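Local structure of lipolytic protein G-D-S-L family (Chitinophaga pinensis, 4Q7Q) at residues K191-K196 with Y223-A228; L34-E39 with G243-A248; D82-R87 with N144-Y149. The protein belongs to the GDSL-like lipase/acylhydrolase family of the SGNH hydrolase clan and is probably an esterase or lipase, though its substrate is unknown. All coordinates share one frame; numbering follows the deposited sequence.

Contact 1: K191-K196 with Y223-A228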
ATOM      1  N   LYS A 191      -3.490  -6.306  16.946  1.00 22.33           N
ATOM      2  CA  LYS A 191      -3.659  -6.316  18.403  1.00 22.30           C
ATOM      3  C   LYS A 191      -2.587  -7.147  19.111  1.00 21.87           C
ATOM      4  O   LYS A 191      -2.148  -6.809  20.213  1.00 23.49           O
ATOM      5  CB  LYS A 191      -5.043  -6.853  18.790  1.00 24.33           C
ATOM      6  CG  LYS A 191      -6.221  -6.060  18.248  1.00 27.43           C
ATOM      7  CD  LYS A 191      -6.319  -4.698  18.898  1.00 29.53           C
ATOM      8  CE  LYS A 191      -7.596  -3.979  18.482  1.00 31.26           C
ATOM      9  NZ  LYS A 191      -8.814  -4.664  18.996  1.00 33.35           N
ATOM     10  N   PHE A 192      -2.190  -8.248  18.484  1.00 20.80           N
ATOM     11  CA  PHE A 192      -1.190  -9.141  19.060  1.00 19.38           C
ATOM     12  C   PHE A 192      -0.746 -10.140  18.013  1.00 18.15           C
ATOM     13  O   PHE A 192      -1.370 -10.266  16.956  1.00 19.49           O
ATOM     14  CB  PHE A 192      -1.742  -9.895  20.281  1.00 21.64           C
ATOM     15  CG  PHE A 192      -2.937 -10.762  19.976  1.00 22.93           C
ATOM     16  CD1 PHE A 192      -4.225 -10.257  20.092  1.00 22.98           C
ATOM     17  CD2 PHE A 192      -2.771 -12.078  19.560  1.00 24.58           C
ATOM     18  CE1 PHE A 192      -5.325 -11.049  19.811  1.00 24.32           C
ATOM     19  CE2 PHE A 192      -3.868 -12.874  19.274  1.00 25.37           C
ATOM     20  CZ  PHE A 192      -5.147 -12.353  19.399  1.00 25.52           C
ATOM     21  N   LYS A 193       0.347 -10.830  18.321  1.00 17.60           N
ATOM     22  CA  LYS A 193       0.803 -11.967  17.549  1.00 18.76           C
ATOM     23  C   LYS A 193       0.693 -13.169  18.484  1.00 19.27           C
ATOM     24  O   LYS A 193       1.183 -13.126  19.606  1.00 19.46           O
ATOM     25  CB  LYS A 193       2.252 -11.743  17.126  1.00 22.84           C
ATOM     26  CG  LYS A 193       2.603 -12.150  15.703  1.00 24.93           C
ATOM     27  CD  LYS A 193       4.046 -11.761  15.401  1.00 25.14           C
ATOM     28  CE  LYS A 193       4.532 -12.264  14.054  1.00 27.62           C
ATOM     29  NZ  LYS A 193       5.985 -11.960  13.901  1.00 28.11           N
ATOM     30  N   HIS A 194       0.031 -14.218  18.007  1.00 19.98           N
ATOM     31  CA  HIS A 194      -0.263 -15.422  18.764  1.00 20.97           C
ATOM     32  C   HIS A 194       0.927 -16.369  18.615  1.00 19.52           C
ATOM     33  O   HIS A 194       1.097 -16.997  17.574  1.00 20.96           O
ATOM     34  CB  HIS A 194      -1.547 -16.017  18.174  1.00 24.00           C
ATOM     35  CG  HIS A 194      -1.937 -17.351  18.724  1.00 28.50           C
ATOM     36  ND1 HIS A 194      -2.416 -17.520  20.002  1.00 30.58           N
ATOM     37  CD2 HIS A 194      -1.971 -18.575  18.142  1.00 30.15           C
ATOM     38  CE1 HIS A 194      -2.708 -18.795  20.196  1.00 31.32           C
ATOM     39  NE2 HIS A 194      -2.446 -19.456  19.083  1.00 31.07           N
ATOM     40  N   LEU A 195       1.766 -16.454  19.645  1.00 19.49           N
ATOM     41  CA  LEU A 195       3.055 -17.134  19.511  1.00 19.05           C
ATOM     42  C   LEU A 195       3.359 -18.045  20.678  1.00 20.01           C
ATOM     43  O   LEU A 195       2.938 -17.791  21.801  1.00 20.79           O
ATOM     44  CB  LEU A 195       4.174 -16.098  19.426  1.00 20.82           C
ATOM     45  CG  LEU A 195       4.109 -15.090  18.284  1.00 20.30           C
ATOM     46  CD1 LEU A 195       5.126 -13.977  18.518  1.00 21.29           C
ATOM     47  CD2 LEU A 195       4.366 -15.781  16.954  1.00 21.88           C
ATOM     48  N   LYS A 196       4.122 -19.099  20.409  1.00 21.04           N
ATOM     49  CA  LYS A 196       4.636 -19.939  21.473  1.00 22.40           C
ATOM     50  C   LYS A 196       5.672 -19.195  22.303  1.00 22.40           C
ATOM     51  O   LYS A 196       6.550 -18.513  21.768  1.00 23.78           O
ATOM     52  CB  LYS A 196       5.235 -21.231  20.912  1.00 23.26           C
ATOM     53  CG  LYS A 196       4.199 -22.193  20.360  1.00 26.33           C
ATOM     54  CD  LYS A 196       4.823 -23.516  19.984  1.00 28.05           C
ATOM     55  CE  LYS A 196       3.765 -24.490  19.490  1.00 30.30           C
ATOM     56  NZ  LYS A 196       4.363 -25.791  19.117  1.00 31.25           N
ATOM     57  N   TYR A 223      -1.233 -20.032  12.794  1.00 24.37           N
ATOM     58  CA  TYR A 223      -1.242 -18.707  12.177  1.00 23.32           C
ATOM     59  C   TYR A 223      -1.325 -17.650  13.267  1.00 23.04           C
ATOM     60  O   TYR A 223      -2.229 -17.684  14.096  1.00 24.59           O
ATOM     61  CB  TYR A 223      -2.405 -18.561  11.202  1.00 23.59           C
ATOM     62  CG  TYR A 223      -2.371 -17.241  10.464  1.00 22.36           C
ATOM     63  CD1 TYR A 223      -1.397 -16.986   9.498  1.00 21.73           C
ATOM     64  CD2 TYR A 223      -3.299 -16.243  10.738  1.00 21.93           C
ATOM     65  CE1 TYR A 223      -1.351 -15.780   8.828  1.00 22.69           C
ATOM     66  CE2 TYR A 223      -3.260 -15.029  10.068  1.00 22.47           C
ATOM     67  CZ  TYR A 223      -2.285 -14.808   9.113  1.00 23.06           C
ATOM     68  OH  TYR A 223      -2.238 -13.604   8.450  1.00 23.38           O
ATOM     69  N   PRO A 224      -0.359 -16.722  13.290  1.00 21.43           N
ATOM     70  CA  PRO A 224      -0.207 -15.853  14.465  1.00 20.67           C
ATOM     71  C   PRO A 224      -1.167 -14.658  14.521  1.00 20.97           C
ATOM     72  O   PRO A 224      -1.147 -13.917  15.507  1.00 20.48           O
ATOM     73  CB  PRO A 224       1.238 -15.371  14.346  1.00 20.85           C
ATOM     74  CG  PRO A 224       1.496 -15.372  12.864  1.00 22.13           C
ATOM     75  CD  PRO A 224       0.757 -16.575  12.340  1.00 21.80           C
ATOM     76  N   TYR A 225      -2.000 -14.479  13.502  1.00 21.56           N
ATOM     77  CA  TYR A 225      -2.983 -13.396  13.522  1.00 21.49           C
ATOM     78  C   TYR A 225      -4.424 -13.902  13.409  1.00 23.75           C
ATOM     79  O   TYR A 225      -5.050 -13.761  12.361  1.00 23.57           O
ATOM     80  CB  TYR A 225      -2.691 -12.399  12.396  1.00 20.52           C
ATOM     81  CG  TYR A 225      -1.404 -11.619  12.549  1.00 18.71           C
ATOM     82  CD1 TYR A 225      -1.043 -11.059  13.770  1.00 19.38           C
ATOM     83  CD2 TYR A 225      -0.554 -11.434  11.466  1.00 18.08           C
ATOM     84  CE1 TYR A 225       0.129 -10.334  13.907  1.00 19.27           C
ATOM     85  CE2 TYR A 225       0.626 -10.708  11.588  1.00 18.14           C
ATOM     86  CZ  TYR A 225       0.966 -10.164  12.813  1.00 19.88           C
ATOM     87  OH  TYR A 225       2.129  -9.437  12.939  1.00 21.07           O
ATOM     88  N   PRO A 226      -4.962 -14.490  14.491  1.00 26.17           N
ATOM     89  CA  PRO A 226      -6.368 -14.903  14.486  1.00 27.68           C
ATOM     90  C   PRO A 226      -7.271 -13.673  14.364  1.00 28.44           C
ATOM     91  O   PRO A 226      -6.763 -12.556  14.461  1.00 28.25           O
ATOM     92  CB  PRO A 226      -6.531 -15.588  15.851  1.00 28.06           C
ATOM     93  CG  PRO A 226      -5.478 -14.991  16.705  1.00 27.53           C
ATOM     94  CD  PRO A 226      -4.316 -14.747  15.788  1.00 25.95           C
ATOM     95  N   PRO A 227      -8.580 -13.867  14.121  1.00 29.95           N
ATOM     96  CA  PRO A 227      -9.503 -12.737  13.952  1.00 30.20           C
ATOM     97  C   PRO A 227      -9.396 -11.654  15.029  1.00 28.59           C
ATOM     98  O   PRO A 227      -9.478 -10.470  14.700  1.00 28.65           O
ATOM     99  CB  PRO A 227     -10.875 -13.407  14.013  1.00 31.39           C
ATOM    100  CG  PRO A 227     -10.633 -14.750  13.419  1.00 32.17           C
ATOM    101  CD  PRO A 227      -9.253 -15.157  13.878  1.00 31.97           C
ATOM    102  N   ALA A 228      -9.201 -12.053  16.283  1.00 28.26           N
ATOM    103  CA  ALA A 228      -9.116 -11.106  17.393  1.00 26.96           C
ATOM    104  C   ALA A 228      -7.924 -10.152  17.274  1.00 26.59           C
ATOM    105  O   ALA A 228      -7.867  -9.138  17.969  1.00 29.31           O
ATOM    106  CB  ALA A 228      -9.063 -11.853  18.717  1.00 26.74           C
TER
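K191 and A228 open the contact: the lysine's CG rests 3.5 Å from A228 O. At F192 the torsion places CG between the backbone N and the carbonyl carbon (chi1 60°), a choice that swings the ring over to the proline-rich segment. There F192 CE2 lies 3.7 Å from P226 CG, while the methyl of A228 sits at the ring's edge, in its plane. With an alanine here, P226 CG and the A228 methyl would probably lose their apolar partner and a gap would open between the segments. The carbonyl of F192 approaches the Y225 ring at its edge, F192 O lying 3.3 Å from Y225 CD1. K193 runs extended beside P224, its CG 3.6 Å from Y225 CE1, and its ammonium reaches D134 in a salt bridge. H194 N then donates a nearly straight hydrogen bond (168°) to P224 O at 2.8 Å, landing on a lone pair in the carbonyl plane. The H194 imidazole bonds E222 through NE2 and stacks on Y203 of strand 203-206. Last comes L195, with CD2 on P224 CB. The chemistry is mixed: one straight backbone bond between the segments, with N221 and A229 next door adding others, is flanked by apolar packing and lysine methylenes, and the price is a buried F192 carbonyl oxygen without a hydrogen-bond partner.

Contact 2: L34-E39 with G243-A248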
ATOM      1  N   LEU A  34     -11.251   1.209  -2.511  1.00 16.58           N
ATOM      2  CA  LEU A  34     -11.880   1.707  -3.744  1.00 16.43           C
ATOM      3  C   LEU A  34     -13.393   1.761  -3.574  1.00 17.73           C
ATOM      4  O   LEU A  34     -14.048   2.755  -3.925  1.00 18.08           O
ATOM      5  CB  LEU A  34     -11.559   0.815  -4.949  1.00 16.65           C
ATOM      6  CG  LEU A  34     -10.099   0.416  -5.192  1.00 16.89           C
ATOM      7  CD1 LEU A  34      -9.967  -0.373  -6.500  1.00 16.91           C
ATOM      8  CD2 LEU A  34      -9.185   1.622  -5.200  1.00 17.58           C
ATOM      9  N   THR A  35     -13.940   0.676  -3.036  1.00 17.93           N
ATOM     10  CA  THR A  35     -15.369   0.573  -2.753  1.00 18.06           C
ATOM     11  C   THR A  35     -15.797   1.673  -1.791  1.00 17.85           C
ATOM     12  O   THR A  35     -16.790   2.360  -2.021  1.00 19.62           O
ATOM     13  CB  THR A  35     -15.700  -0.814  -2.177  1.00 18.58           C
ATOM     14  OG1 THR A  35     -15.379  -1.813  -3.154  1.00 19.82           O
ATOM     15  CG2 THR A  35     -17.179  -0.930  -1.778  1.00 18.66           C
ATOM     16  N   ARG A  36     -15.026   1.866  -0.726  1.00 17.89           N
ATOM     17  CA  ARG A  36     -15.359   2.882   0.263  0.81 17.87           C
ATOM     18  C   ARG A  36     -15.234   4.300  -0.293  1.00 19.35           C
ATOM     19  O   ARG A  36     -16.049   5.162   0.029  1.00 20.68           O
ATOM     20  CB  ARG A  36     -14.506   2.708   1.513  0.81 18.03           C
ATOM     21  CG  ARG A  36     -14.781   1.409   2.240  0.81 19.72           C
ATOM     22  CD  ARG A  36     -13.867   1.234   3.458  0.81 21.98           C
ATOM     23  NE  ARG A  36     -14.134  -0.025   4.149  0.81 22.35           N
ATOM     24  CZ  ARG A  36     -15.142  -0.207   4.995  0.81 25.67           C
ATOM     25  NH1 ARG A  36     -15.329  -1.386   5.569  0.81 26.26           N
ATOM     26  NH2 ARG A  36     -15.965   0.797   5.269  0.81 28.63           N
ATOM     27  N   LEU A  37     -14.222   4.544  -1.126  1.00 18.47           N
ATOM     28  CA  LEU A  37     -14.091   5.852  -1.771  1.00 19.14           C
ATOM     29  C   LEU A  37     -15.351   6.147  -2.580  1.00 18.73           C
ATOM     30  O   LEU A  37     -15.923   7.235  -2.493  1.00 19.46           O
ATOM     31  CB  LEU A  37     -12.850   5.910  -2.677  1.00 18.57           C
ATOM     32  CG  LEU A  37     -12.488   7.230  -3.389  1.00 19.74           C
ATOM     33  CD1 LEU A  37     -13.394   7.581  -4.603  1.00 18.94           C
ATOM     34  CD2 LEU A  37     -12.453   8.386  -2.397  1.00 21.86           C
ATOM     35  N   ASN A  38     -15.770   5.179  -3.385  1.00 18.83           N
ATOM     36  CA  ASN A  38     -16.965   5.348  -4.197  1.00 19.23           C
ATOM     37  C   ASN A  38     -18.229   5.596  -3.371  1.00 21.03           C
ATOM     38  O   ASN A  38     -19.111   6.316  -3.804  1.00 21.10           O
ATOM     39  CB  ASN A  38     -17.136   4.168  -5.161  1.00 19.91           C
ATOM     40  CG  ASN A  38     -18.485   4.169  -5.846  1.00 21.68           C
ATOM     41  OD1 ASN A  38     -19.384   3.421  -5.458  1.00 21.78           O
ATOM     42  ND2 ASN A  38     -18.639   5.016  -6.864  1.00 22.48           N
ATOM     43  N   GLU A  39     -18.315   5.029  -2.172  1.00 21.34           N
ATOM     44  CA  GLU A  39     -19.470   5.327  -1.325  1.00 22.21           C
ATOM     45  C   GLU A  39     -19.482   6.798  -0.912  1.00 21.62           C
ATOM     46  O   GLU A  39     -20.541   7.415  -0.819  1.00 22.20           O
ATOM     47  CB  GLU A  39     -19.499   4.429  -0.091  1.00 22.89           C
ATOM     48  CG  GLU A  39     -19.715   2.963  -0.406  1.00 25.37           C
ATOM     49  CD  GLU A  39     -19.653   2.068   0.824  1.00 28.24           C
ATOM     50  OE1 GLU A  39     -19.121   2.499   1.873  1.00 29.36           O
ATOM     51  OE2 GLU A  39     -20.147   0.926   0.738  1.00 30.13           O
ATOM     52  N   GLY A 243      -8.858   0.112   8.461  1.00 18.57           N
ATOM     53  CA  GLY A 243      -7.775   0.701   7.697  1.00 17.66           C
ATOM     54  C   GLY A 243      -8.247   1.257   6.360  1.00 17.16           C
ATOM     55  O   GLY A 243      -7.905   2.384   5.997  1.00 18.39           O
ATOM     56  N   ASN A 244      -9.039   0.475   5.626  1.00 17.21           N
ATOM     57  CA  ASN A 244      -9.555   0.916   4.332  1.00 16.94           C
ATOM     58  C   ASN A 244     -10.450   2.152   4.430  1.00 17.34           C
ATOM     59  O   ASN A 244     -10.449   2.995   3.527  1.00 17.83           O
ATOM     60  CB  ASN A 244     -10.286  -0.217   3.613  1.00 17.00           C
ATOM     61  CG  ASN A 244      -9.340  -1.214   3.005  1.00 17.59           C
ATOM     62  OD1 ASN A 244      -8.357  -0.841   2.370  1.00 18.79           O
ATOM     63  ND2 ASN A 244      -9.624  -2.492   3.193  1.00 17.17           N
ATOM     64  N   ALA A 245     -11.201   2.263   5.521  1.00 18.92           N
ATOM     65  CA  ALA A 245     -12.052   3.434   5.734  1.00 19.37           C
ATOM     66  C   ALA A 245     -11.212   4.702   5.916  1.00 20.11           C
ATOM     67  O   ALA A 245     -11.521   5.747   5.352  1.00 21.43           O
ATOM     68  CB  ALA A 245     -13.002   3.223   6.921  1.00 19.45           C
ATOM     69  N   ILE A 246     -10.140   4.602   6.693  1.00 19.90           N
ATOM     70  CA  ILE A 246      -9.253   5.744   6.907  1.00 19.74           C
ATOM     71  C   ILE A 246      -8.577   6.161   5.595  1.00 18.80           C
ATOM     72  O   ILE A 246      -8.523   7.346   5.257  1.00 19.73           O
ATOM     73  CB  ILE A 246      -8.209   5.439   8.006  1.00 19.40           C
ATOM     74  CG1 ILE A 246      -8.916   5.288   9.362  1.00 20.30           C
ATOM     75  CG2 ILE A 246      -7.162   6.545   8.072  1.00 20.10           C
ATOM     76  CD1 ILE A 246      -8.092   4.588  10.422  1.00 21.11           C
ATOM     77  N   ILE A 247      -8.070   5.185   4.856  1.00 17.26           N
ATOM     78  CA  ILE A 247      -7.475   5.462   3.552  1.00 16.07           C
ATOM     79  C   ILE A 247      -8.480   6.132   2.606  1.00 15.65           C
ATOM     80  O   ILE A 247      -8.177   7.149   1.983  1.00 17.58           O
ATOM     81  CB  ILE A 247      -6.945   4.173   2.903  1.00 15.22           C
ATOM     82  CG1 ILE A 247      -5.788   3.610   3.728  1.00 15.99           C
ATOM     83  CG2 ILE A 247      -6.491   4.443   1.479  1.00 17.12           C
ATOM     84  CD1 ILE A 247      -5.327   2.239   3.280  1.00 17.77           C
ATOM     85  N   ALA A 248      -9.681   5.574   2.507  1.00 16.67           N
ATOM     86  CA  ALA A 248     -10.684   6.120   1.606  1.00 17.23           C
ATOM     87  C   ALA A 248     -11.056   7.555   1.964  1.00 18.66           C
ATOM     88  O   ALA A 248     -11.258   8.390   1.080  1.00 19.90           O
ATOM     89  CB  ALA A 248     -11.918   5.242   1.582  1.00 18.57           C
TER
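N244 meets R36 through its CB, which lies 3.9 Å from R36 CD; the two side chains cross at about a right angle. A245 takes the next piece of the arginine: R36 CD passes 3.5 Å from A245 N, and the A245 methyl lies alongside the same methylene. Extended from CG to NE, the arginine lays its aliphatic stem across this turn and sends its charge past the contact. R36 has two conformers; in the one described NE bonds K31 O and NH1 forms a salt bridge with D241, the first residue of helix 241-257, so these outer links are less certain. A turn on from N244, A248 fits closely, its CB 3.6 Å from R36 CB and equally near L37 N. L37, with CG anti to its amide nitrogen (chi1 -177°), carries CD2 to within 3.7 Å of A248 O and also packs on W8, L251 and F255. The small A245 and A248 are consistent with the axes of the two short segments approaching to 8.4 Å, crossing at -50°. Two helices packed together over one side of a parallel sheet, here with L37 reaching strand 6-12 beneath, are a feature of the three-layer alpha/beta/alpha fold of SGNH hydrolases.

Contact 3: D82-R87 with N144-Y149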
ATOM      1  N   ASP A  82       8.470  -2.501  -3.105  1.00 12.88           N
ATOM      2  CA  ASP A  82       9.809  -2.033  -3.447  1.00 13.47           C
ATOM      3  C   ASP A  82      10.698  -2.008  -2.216  1.00 12.96           C
ATOM      4  O   ASP A  82      11.846  -2.441  -2.264  1.00 15.04           O
ATOM      5  CB  ASP A  82       9.753  -0.620  -4.034  1.00 14.27           C
ATOM      6  CG  ASP A  82       8.903  -0.537  -5.275  1.00 15.00           C
ATOM      7  OD1 ASP A  82       7.670  -0.667  -5.153  1.00 15.10           O
ATOM      8  OD2 ASP A  82       9.470  -0.319  -6.367  1.00 16.14           O
ATOM      9  N   TRP A  83      10.162  -1.480  -1.122  1.00 12.20           N
ATOM     10  CA  TRP A  83      10.895  -1.466   0.139  1.00 13.10           C
ATOM     11  C   TRP A  83      11.276  -2.872   0.590  1.00 13.21           C
ATOM     12  O   TRP A  83      12.441  -3.142   0.913  1.00 13.75           O
ATOM     13  CB  TRP A  83      10.103  -0.750   1.242  1.00 14.13           C
ATOM     14  CG  TRP A  83      10.719  -0.945   2.599  1.00 12.96           C
ATOM     15  CD1 TRP A  83      11.812  -0.299   3.102  1.00 13.93           C
ATOM     16  CD2 TRP A  83      10.277  -1.851   3.626  1.00 14.30           C
ATOM     17  NE1 TRP A  83      12.083  -0.751   4.377  1.00 14.39           N
ATOM     18  CE2 TRP A  83      11.156  -1.704   4.718  1.00 13.69           C
ATOM     19  CE3 TRP A  83       9.232  -2.778   3.719  1.00 14.09           C
ATOM     20  CZ2 TRP A  83      11.021  -2.444   5.892  1.00 14.62           C
ATOM     21  CZ3 TRP A  83       9.097  -3.513   4.880  1.00 13.97           C
ATOM     22  CH2 TRP A  83       9.992  -3.337   5.960  1.00 14.01           C
ATOM     23  N   TRP A  84      10.304  -3.779   0.619  1.00 13.39           N
ATOM     24  CA  TRP A  84      10.586  -5.121   1.098  1.00 14.35           C
ATOM     25  C   TRP A  84      11.615  -5.826   0.212  1.00 15.15           C
ATOM     26  O   TRP A  84      12.432  -6.606   0.695  1.00 16.42           O
ATOM     27  CB  TRP A  84       9.310  -5.967   1.235  1.00 14.94           C
ATOM     28  CG  TRP A  84       9.639  -7.331   1.734  1.00 15.51           C
ATOM     29  CD1 TRP A  84       9.516  -8.512   1.058  1.00 16.13           C
ATOM     30  CD2 TRP A  84      10.244  -7.647   2.991  1.00 15.31           C
ATOM     31  NE1 TRP A  84       9.975  -9.549   1.834  1.00 16.98           N
ATOM     32  CE2 TRP A  84      10.434  -9.043   3.025  1.00 15.58           C
ATOM     33  CE3 TRP A  84      10.629  -6.885   4.103  1.00 15.78           C
ATOM     34  CZ2 TRP A  84      10.991  -9.693   4.123  1.00 16.38           C
ATOM     35  CZ3 TRP A  84      11.186  -7.535   5.196  1.00 16.08           C
ATOM     36  CH2 TRP A  84      11.361  -8.922   5.196  1.00 15.59           C
ATOM     37  N   GLN A  85      11.598  -5.531  -1.082  1.00 15.07           N
ATOM     38  CA  GLN A  85      12.518  -6.192  -2.001  1.00 15.95           C
ATOM     39  C   GLN A  85      13.882  -5.518  -2.040  1.00 17.55           C
ATOM     40  O   GLN A  85      14.808  -6.027  -2.669  1.00 20.70           O
ATOM     41  CB  GLN A  85      11.897  -6.308  -3.395  1.00 18.17           C
ATOM     42  CG  GLN A  85      10.722  -7.279  -3.391  1.00 21.31           C
ATOM     43  CD  GLN A  85      10.093  -7.493  -4.751  1.00 24.79           C
ATOM     44  OE1 GLN A  85      10.740  -7.323  -5.789  1.00 26.19           O
ATOM     45  NE2 GLN A  85       8.821  -7.880  -4.752  1.00 25.61           N
ATOM     46  N   GLY A  86      14.017  -4.388  -1.350  1.00 17.04           N
ATOM     47  CA  GLY A  86      15.295  -3.703  -1.268  1.00 18.03           C
ATOM     48  C   GLY A  86      15.664  -2.900  -2.507  1.00 19.02           C
ATOM     49  O   GLY A  86      16.850  -2.617  -2.732  1.00 22.92           O
ATOM     50  N   ARG A  87      14.673  -2.530  -3.318  1.00 18.19           N
ATOM     51  CA  ARG A  87      14.936  -1.703  -4.503  1.00 18.74           C
ATOM     52  C   ARG A  87      15.429  -0.338  -4.077  1.00 17.36           C
ATOM     53  O   ARG A  87      14.868   0.258  -3.162  1.00 16.37           O
ATOM     54  CB  ARG A  87      13.666  -1.473  -5.323  1.00 21.92           C
ATOM     55  CG  ARG A  87      13.292  -2.525  -6.332  1.00 24.91           C
ATOM     56  CD  ARG A  87      12.225  -1.962  -7.274  1.00 22.38           C
ATOM     57  NE  ARG A  87      12.770  -1.388  -8.508  1.00 19.74           N
ATOM     58  CZ  ARG A  87      12.300  -0.291  -9.106  1.00 17.83           C
ATOM     59  NH1 ARG A  87      11.290   0.391  -8.571  1.00 16.07           N
ATOM     60  NH2 ARG A  87      12.849   0.139 -10.240  1.00 18.62           N
ATOM     61  N   ASN A 144       6.416 -14.375   4.865  1.00 18.22           N
ATOM     62  CA  ASN A 144       6.323 -13.398   5.929  1.00 18.94           C
ATOM     63  C   ASN A 144       7.411 -12.334   5.806  1.00 17.74           C
ATOM     64  O   ASN A 144       8.352 -12.491   5.030  1.00 22.41           O
ATOM     65  CB  ASN A 144       6.351 -14.095   7.298  1.00 19.92           C
ATOM     66  CG  ASN A 144       7.602 -14.925   7.510  1.00 23.11           C
ATOM     67  OD1 ASN A 144       8.696 -14.387   7.681  1.00 24.57           O
ATOM     68  ND2 ASN A 144       7.445 -16.245   7.506  1.00 23.11           N
ATOM     69  N   ALA A 145       7.280 -11.255   6.571  1.00 16.02           N
ATOM     70  CA  ALA A 145       8.210 -10.129   6.487  1.00 15.14           C
ATOM     71  C   ALA A 145       8.177  -9.345   7.783  1.00 15.37           C
ATOM     72  O   ALA A 145       7.162  -9.313   8.465  1.00 17.31           O
ATOM     73  CB  ALA A 145       7.832  -9.221   5.331  1.00 15.89           C
ATOM     74  N   PHE A 146       9.291  -8.714   8.133  1.00 15.16           N
ATOM     75  CA  PHE A 146       9.299  -7.872   9.320  1.00 15.30           C
ATOM     76  C   PHE A 146       8.706  -6.498   9.044  1.00 14.82           C
ATOM     77  O   PHE A 146       8.571  -6.098   7.886  1.00 15.47           O
ATOM     78  CB  PHE A 146      10.695  -7.772   9.937  1.00 15.74           C
ATOM     79  CG  PHE A 146      11.757  -7.219   9.024  1.00 15.85           C
ATOM     80  CD1 PHE A 146      11.869  -5.855   8.800  1.00 16.62           C
ATOM     81  CD2 PHE A 146      12.692  -8.069   8.448  1.00 15.73           C
ATOM     82  CE1 PHE A 146      12.882  -5.355   7.997  1.00 16.11           C
ATOM     83  CE2 PHE A 146      13.704  -7.588   7.645  1.00 16.88           C
ATOM     84  CZ  PHE A 146      13.805  -6.227   7.418  1.00 16.61           C
ATOM     85  N   GLY A 147       8.338  -5.795  10.114  1.00 15.19           N
ATOM     86  CA  GLY A 147       7.672  -4.510   9.997  1.00 15.87           C
ATOM     87  C   GLY A 147       8.601  -3.345   9.710  1.00 15.84           C
ATOM     88  O   GLY A 147       9.825  -3.481   9.772  1.00 17.04           O
ATOM     89  N   SER A 148       8.017  -2.182   9.442  1.00 15.76           N
ATOM     90  CA  SER A 148       8.806  -1.026   9.013  1.00 15.90           C
ATOM     91  C   SER A 148       9.519  -0.300  10.164  1.00 16.65           C
ATOM     92  O   SER A 148      10.113   0.747   9.968  1.00 17.57           O
ATOM     93  CB  SER A 148       7.960  -0.062   8.160  1.00 16.50           C
ATOM     94  OG  SER A 148       6.728   0.269   8.786  1.00 15.82           O
ATOM     95  N   TYR A 149       9.459  -0.874  11.362  1.00 15.62           N
ATOM     96  CA  TYR A 149      10.324  -0.443  12.464  1.00 15.68           C
ATOM     97  C   TYR A 149      11.806  -0.801  12.205  1.00 16.96           C
ATOM     98  O   TYR A 149      12.694  -0.303  12.893  1.00 20.05           O
ATOM     99  CB  TYR A 149       9.853  -1.060  13.792  1.00 16.11           C
ATOM    100  CG  TYR A 149       9.793  -2.574  13.743  1.00 17.02           C
ATOM    101  CD1 TYR A 149      10.946  -3.343  13.917  1.00 17.88           C
ATOM    102  CD2 TYR A 149       8.592  -3.235  13.505  1.00 16.36           C
ATOM    103  CE1 TYR A 149      10.902  -4.725  13.848  1.00 18.07           C
ATOM    104  CE2 TYR A 149       8.534  -4.615  13.450  1.00 16.79           C
ATOM    105  CZ  TYR A 149       9.694  -5.356  13.615  1.00 17.93           C
ATOM    106  OH  TYR A 149       9.655  -6.726  13.548  1.00 19.76           O
TER
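W84 has the largest share of this contact, and two residues of the facing segment hold its indole. Over one face stands the methyl of A145, its CB 3.4 Å from the centroid of the six-membered ring and 10° off the normal, a close CH-pi contact. At the edge, W84 CZ3 points onto the centre of the F146 ring, making a T-shaped pair with the planes at 77° and the centroids 4.8 Å apart. With CG between the backbone N and the carbonyl carbon (chi1 59°), the F146 ring is placed with its face toward W84. W83 completes the aromatic cluster: its CZ2 comes within 4.0 Å of F146 CE1, and its CH2 meets F146 O at 3.7 Å, the oxygen near the indole plane. Both tryptophans directly follow the Gly-Thr-Asn-Asp sequence that ends at D82, which matches the conserved block III of SGNH hydrolases, where the asparagine of relatives lines the oxyanion hole. In the next shell, W83 NE1 is bonded to Q155 O and its ring meets F160, while K152 lies in cation-pi contact with W84 and bonds its carbonyl oxygen. Behind the tryptophans the helix ends in a Schellman motif at G86, and the chain is tied back by a salt bridge from R87 NH1 to D82 OD2 at 2.9 Å. On the other segment, A145 pairs with F135 through the backbone, and D134 accepts a bond from G147 N.

How the contacts relate
Contact 2 makes the widest loop: it starts on helix 33-40, early in the chain, and closes on the C-terminal helix 241-257, beside the central parallel sheet. Nested within it, and in series, lie the other two. Contact 3 opens at the end of helix 80-85 and closes at strand 144-145; contact 1 then joins strand 193-196 to the loop leading into helix 241-257. Contacts 2 and 3 sit on opposite sides of the chain's centre, their centres 25 Å apart. Contacts 1 and 3 come within about 6 Å at their nearest atoms without touching, and D134 has polar partners in both.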